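Local structure of putative diflavin flavoprotein A 3 (Synechocystis sp., 6H0C) at residues 4-9 against 181-186; 283-288 against 397-402. The protein probably transfers electrons from NADH to oxygen, reducing it to water, and is seen here as its flavodiiron core of metallo-beta-lactamase-like and flavodoxin-like domains. One frame throughout, in Å; residues are numbered along the deposited sequence.

Contact 1: 4-9 against 181-186; sequences DVQICP and DQVFDE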
loop_
_atom_site.group_PDB
_atom_site.type_symbol
_atom_site.label_atom_id
_atom_site.label_comp_id
_atom_site.label_asym_id
_atom_site.label_seq_id
_atom_site.Cartn_x
_atom_site.Cartn_y
_atom_site.Cartn_z
ATOM N N ASP A 4 -1.782 5.566 21.869
ATOM C CA ASP A 4 -2.901 4.975 22.601
ATOM C C ASP A 4 -3.859 4.221 21.674
ATOM O O ASP A 4 -3.601 4.081 20.476
ATOM C CB ASP A 4 -3.662 6.042 23.410
ATOM C CG ASP A 4 -4.459 7.030 22.541
ATOM O OD1 ASP A 4 -4.635 6.832 21.320
ATOM O OD2 ASP A 4 -4.935 8.032 23.106
ATOM N N VAL A 5 -4.962 3.738 22.245
ATOM C CA VAL A 5 -6.002 3.076 21.474
ATOM C C VAL A 5 -7.345 3.742 21.752
ATOM O O VAL A 5 -7.830 3.747 22.883
ATOM C CB VAL A 5 -6.093 1.566 21.793
ATOM C CG1 VAL A 5 -7.213 0.919 20.985
ATOM C CG2 VAL A 5 -4.754 0.875 21.524
ATOM N N GLN A 6 -7.935 4.317 20.712
ATOM C CA GLN A 6 -9.224 4.977 20.834
ATOM C C GLN A 6 -10.320 4.029 20.390
ATOM O O GLN A 6 -10.271 3.486 19.284
ATOM C CB GLN A 6 -9.247 6.254 20.004
ATOM C CG GLN A 6 -10.544 7.022 20.055
ATOM C CD GLN A 6 -10.479 8.265 19.196
ATOM O OE1 GLN A 6 -9.915 8.248 18.098
ATOM N NE2 GLN A 6 -11.042 9.360 19.696
ATOM N N ILE A 7 -11.301 3.818 21.262
ATOM C CA ILE A 7 -12.368 2.860 21.000
ATOM C C ILE A 7 -13.687 3.586 20.835
ATOM O O ILE A 7 -14.013 4.470 21.621
ATOM C CB ILE A 7 -12.501 1.815 22.137
ATOM C CG1 ILE A 7 -11.164 1.121 22.392
ATOM C CG2 ILE A 7 -13.588 0.785 21.814
ATOM C CD1 ILE A 7 -11.259 0.020 23.413
ATOM N N CYS A 8 -14.454 3.211 19.819
ATOM C CA CYS A 8 -15.717 3.872 19.578
ATOM C C CYS A 8 -16.681 2.952 18.833
ATOM O O CYS A 8 -16.309 2.329 17.833
ATOM C CB CYS A 8 -15.474 5.166 18.796
ATOM S SG CYS A 8 -16.917 6.230 18.616
ATOM N N PRO A 9 -17.924 2.840 19.330
ATOM C CA PRO A 9 -18.961 2.137 18.563
ATOM C C PRO A 9 -19.348 2.973 17.349
ATOM O O PRO A 9 -19.541 4.174 17.502
ATOM C CB PRO A 9 -20.120 2.015 19.558
ATOM C CG PRO A 9 -19.907 3.139 20.517
ATOM C CD PRO A 9 -18.421 3.323 20.632
ATOM N N ASP A 181 -8.458 13.668 17.558
ATOM C CA ASP A 181 -9.409 13.117 18.518
ATOM C C ASP A 181 -10.704 12.710 17.846
ATOM O O ASP A 181 -11.408 11.835 18.341
ATOM C CB ASP A 181 -9.699 14.124 19.629
ATOM C CG ASP A 181 -8.542 14.275 20.595
ATOM O OD1 ASP A 181 -7.820 13.274 20.834
ATOM O OD2 ASP A 181 -8.358 15.400 21.113
ATOM N N GLN A 182 -11.010 13.337 16.714
ATOM C CA GLN A 182 -12.240 13.030 15.984
ATOM C C GLN A 182 -12.193 11.648 15.341
ATOM O O GLN A 182 -11.316 11.363 14.523
ATOM C CB GLN A 182 -12.511 14.091 14.915
ATOM C CG GLN A 182 -12.818 15.442 15.497
ATOM C CD GLN A 182 -13.688 15.323 16.737
ATOM O OE1 GLN A 182 -14.783 14.749 16.689
ATOM N NE2 GLN A 182 -13.195 15.842 17.863
ATOM N N VAL A 183 -13.136 10.791 15.718
ATOM C CA VAL A 183 -13.230 9.463 15.125
ATOM C C VAL A 183 -13.841 9.554 13.727
ATOM O O VAL A 183 -13.516 8.767 12.838
ATOM C CB VAL A 183 -14.066 8.513 16.005
ATOM C CG1 VAL A 183 -14.331 7.185 15.277
ATOM C CG2 VAL A 183 -13.360 8.288 17.337
ATOM N N PHE A 184 -14.726 10.524 13.536
ATOM C CA PHE A 184 -15.309 10.752 12.229
ATOM C C PHE A 184 -14.772 12.034 11.610
ATOM O O PHE A 184 -14.105 12.819 12.273
ATOM C CB PHE A 184 -16.828 10.800 12.324
ATOM C CG PHE A 184 -17.460 9.447 12.443
ATOM C CD1 PHE A 184 -17.663 8.870 13.688
ATOM C CD2 PHE A 184 -17.849 8.750 11.306
ATOM C CE1 PHE A 184 -18.246 7.618 13.801
ATOM C CE2 PHE A 184 -18.430 7.498 11.410
ATOM C CZ PHE A 184 -18.631 6.930 12.661
ATOM N N ASP A 185 -15.075 12.244 10.335
ATOM C CA ASP A 185 -14.432 13.292 9.560
ATOM C C ASP A 185 -15.299 14.537 9.334
ATOM O O ASP A 185 -15.384 15.027 8.205
ATOM C CB ASP A 185 -13.998 12.718 8.199
ATOM C CG ASP A 185 -15.182 12.358 7.305
ATOM O OD1 ASP A 185 -16.267 12.034 7.841
ATOM O OD2 ASP A 185 -15.033 12.414 6.063
ATOM N N GLU A 186 -15.940 15.067 10.377
ATOM C CA GLU A 186 -16.693 16.306 10.165
ATOM C C GLU A 186 -15.732 17.437 9.867
ATOM O O GLU A 186 -14.733 17.608 10.565
ATOM C CB GLU A 186 -17.560 16.680 11.359
ATOM C CG GLU A 186 -18.439 17.888 11.052
ATOM C CD GLU A 186 -19.638 17.993 11.978
ATOM O OE1 GLU A 186 -20.751 18.302 11.485
ATOM O OE2 GLU A 186 -19.466 17.768 13.200
#
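Asp181 meets Gln6 where a surface loop of the metallo-beta-lactamase-like domain, leading from strand 167-171 to helix 189-202, runs up against edge strand 4-11. The backbone carbonyl of Asp181 is the acceptor: Gln6 NE2 donates to Asp181 O at 2.8 Å, with a nearly straight N-H...O angle of 166°. The acceptor lies almost in the amide plane of Gln6, whereas the donor is tilted 25° from the carbonyl plane of Asp181. Full extension of the glutamine, with CG anti to its backbone N (chi1 180°) and the zigzag continuing through CD, takes the amide out to the loop. At the other end of that amide OE1 is hydrogen-bonded to Arg18 on strand 14-21, so both polar atoms are engaged and the rotation of the group is fixed. The Asp181 carboxylate turns to Arg20 of the same strand, which also forms a salt bridge with Asp4. One residue beyond Gln182, Val183 directs its side chain at the strand, and a single methyl, CG2, makes the contact. It sits over one face of the Gln6 amide, with Val183 CG2 3.4 Å from Gln6 CD and nearly as close to OE1 and NE2. Leu232 touches the valine side chain and shares a backbone hydrogen bond with Val183. The same methyl also reaches the next residue on this face of the strand, where Val183 CG2 comes within 4.0 Å of Cys8 CB.

Contact 2: 283-288 against 397-402; sequences AGVAVT and QALKKA
In the flavodoxin-like domain, the turn that links helix 268-281 to edge strand 286-291 packs beside the C-terminal helix 382-404, and Ala283, Val285, Leu399 and Lys400 make the contact. The polar part is a lysine bound to a backbone carbonyl: Lys400 NZ donates to Ala283 O over 2.9 Å, approaching in the carbonyl plane with a C=O...N angle of 146°. The lysine chain is extended except for one bend, at chi3 (-62°), which turns its end toward the turn and leaves Lys400 CE 3.6 Å from Ala283 O. A weak hydrogen bond from Lys400 NZ to Gln397 OE1, one helical turn earlier, gives the ammonium group a second acceptor, and the two oxygens together restrict where it can settle. The methyl of Ala283 faces the helix beside this bond, with Lys400 NZ 4.2 Å from Ala283 CB. Farther along, Val285 spreads its two methyls over neighbouring helix residues. Its CG2 lies 4.1 Å from Lys400 CG, the two side chains passing in opposite directions, while Val285 CG1 makes a looser apolar contact with Leu399 CD1 at 4.4 Å. Both Val285 and Leu399 are buried and also touch Val258 on the adjacent strand 257-262; Ile280 of helix 268-281 packs on Val285 as well. The residues leading into the edge strand are thereby joined to the last helix of the chain, as expected where helices flank the five-stranded parallel sheet, order 2-1-3-4-5, of a flavodoxin fold.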
loop_
_atom_site.group_PDB
_atom_site.type_symbol
_atom_site.label_atom_id
_atom_site.label_comp_id
_atom_site.label_asym_id
_atom_site.label_seq_id
_atom_site.Cartn_x
_atom_site.Cartn_y
_atom_site.Cartn_z
ATOM N N ALA A 283 6.102 16.392 -10.113
ATOM C CA ALA A 283 6.667 17.201 -11.179
ATOM C C ALA A 283 5.798 17.100 -12.427
ATOM O O ALA A 283 6.204 17.510 -13.508
ATOM C CB ALA A 283 8.113 16.772 -11.477
ATOM N N GLY A 284 4.603 16.537 -12.279
ATOM C CA GLY A 284 3.652 16.498 -13.381
ATOM C C GLY A 284 3.882 15.392 -14.396
ATOM O O GLY A 284 3.383 15.453 -15.520
ATOM N N VAL A 285 4.637 14.372 -14.004
ATOM C CA VAL A 285 4.843 13.197 -14.846
ATOM C C VAL A 285 4.205 11.990 -14.155
ATOM O O VAL A 285 4.355 11.816 -12.941
ATOM C CB VAL A 285 6.347 12.953 -15.115
ATOM C CG1 VAL A 285 6.582 11.612 -15.808
ATOM C CG2 VAL A 285 6.918 14.102 -15.942
ATOM N N ALA A 286 3.473 11.181 -14.922
ATOM C CA ALA A 286 2.785 10.005 -14.386
ATOM C C ALA A 286 3.767 8.881 -14.057
ATOM O O ALA A 286 4.818 8.754 -14.696
ATOM C CB ALA A 286 1.729 9.503 -15.378
ATOM N N VAL A 287 3.417 8.067 -13.063
ATOM C CA VAL A 287 4.199 6.883 -12.723
ATOM C C VAL A 287 3.318 5.643 -12.725
ATOM O O VAL A 287 2.238 5.635 -12.135
ATOM C CB VAL A 287 4.875 6.997 -11.339
ATOM C CG1 VAL A 287 5.560 5.677 -10.964
ATOM C CG2 VAL A 287 5.874 8.155 -11.313
ATOM N N THR A 288 3.786 4.608 -13.416
ATOM C CA THR A 288 3.190 3.287 -13.362
ATOM C C THR A 288 4.137 2.403 -12.569
ATOM O O THR A 288 5.151 1.926 -13.078
ATOM C CB THR A 288 2.954 2.696 -14.764
ATOM O OG1 THR A 288 1.939 3.453 -15.434
ATOM C CG2 THR A 288 2.513 1.242 -14.668
ATOM N N GLN A 397 12.019 16.328 -14.871
ATOM C CA GLN A 397 12.500 17.490 -15.623
ATOM C C GLN A 397 13.258 17.078 -16.885
ATOM O O GLN A 397 13.082 17.676 -17.949
ATOM C CB GLN A 397 13.418 18.356 -14.754
ATOM C CG GLN A 397 12.873 18.714 -13.379
ATOM C CD GLN A 397 11.788 19.769 -13.424
ATOM O OE1 GLN A 397 10.870 19.701 -14.243
ATOM N NE2 GLN A 397 11.890 20.759 -12.538
ATOM N N ALA A 398 14.121 16.072 -16.753
ATOM C CA ALA A 398 14.888 15.573 -17.888
ATOM C C ALA A 398 13.948 15.073 -18.974
ATOM O O ALA A 398 14.141 15.373 -20.151
ATOM C CB ALA A 398 15.835 14.477 -17.455
ATOM N N LEU A 399 12.920 14.325 -18.575
ATOM C CA LEU A 399 11.927 13.828 -19.528
ATOM C C LEU A 399 11.170 14.969 -20.210
ATOM O O LEU A 399 10.944 14.934 -21.421
ATOM C CB LEU A 399 10.932 12.882 -18.840
ATOM C CG LEU A 399 11.415 11.458 -18.552
ATOM C CD1 LEU A 399 10.325 10.651 -17.875
ATOM C CD2 LEU A 399 11.866 10.769 -19.831
ATOM N N LYS A 400 10.770 15.974 -19.435
ATOM C CA LYS A 400 9.983 17.068 -19.995
ATOM C C LYS A 400 10.827 17.905 -20.949
ATOM O O LYS A 400 10.342 18.344 -21.990
ATOM C CB LYS A 400 9.388 17.940 -18.885
ATOM C CG LYS A 400 8.230 17.267 -18.143
ATOM C CD LYS A 400 7.622 18.164 -17.060
ATOM C CE LYS A 400 8.641 18.516 -15.981
ATOM N NZ LYS A 400 8.055 19.324 -14.866
ATOM N N LYS A 401 12.093 18.109 -20.603
ATOM C CA LYS A 401 13.002 18.858 -21.463
ATOM C C LYS A 401 13.200 18.145 -22.806
ATOM O O LYS A 401 13.177 18.779 -23.862
ATOM C CB LYS A 401 14.349 19.075 -20.760
ATOM C CG LYS A 401 15.420 19.690 -21.646
ATOM C CD LYS A 401 16.684 20.041 -20.880
ATOM C CE LYS A 401 16.511 21.350 -20.134
ATOM N NZ LYS A 401 17.791 21.822 -19.537
ATOM N N ALA A 402 13.376 16.827 -22.767
ATOM C CA ALA A 402 13.596 16.052 -23.988
ATOM C C ALA A 402 12.326 15.951 -24.830
ATOM O O ALA A 402 12.391 15.905 -26.057
ATOM C CB ALA A 402 14.116 14.659 -23.650
#

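Contacts 1 and 2 belong to the two different domains of the flavodiiron core, with centres 40 Å apart and nearest atoms about 26 Å apart, so they do not touch. Along the chain they follow in series: 4-9 with 181-186 closes within the metallo-beta-lactamase-like part before 283-288 with 397-402 opens in the flavodoxin-like part. Each centre lies about 23 Å from the centre of the chain, at the margin of a separate sheet: the mixed seven-stranded one for contact 1, the parallel five-stranded one for contact 2. Contact 1 is a surface meeting with a loop, whereas contact 2 is partly buried against a helix, and both are structural contacts within their own domains.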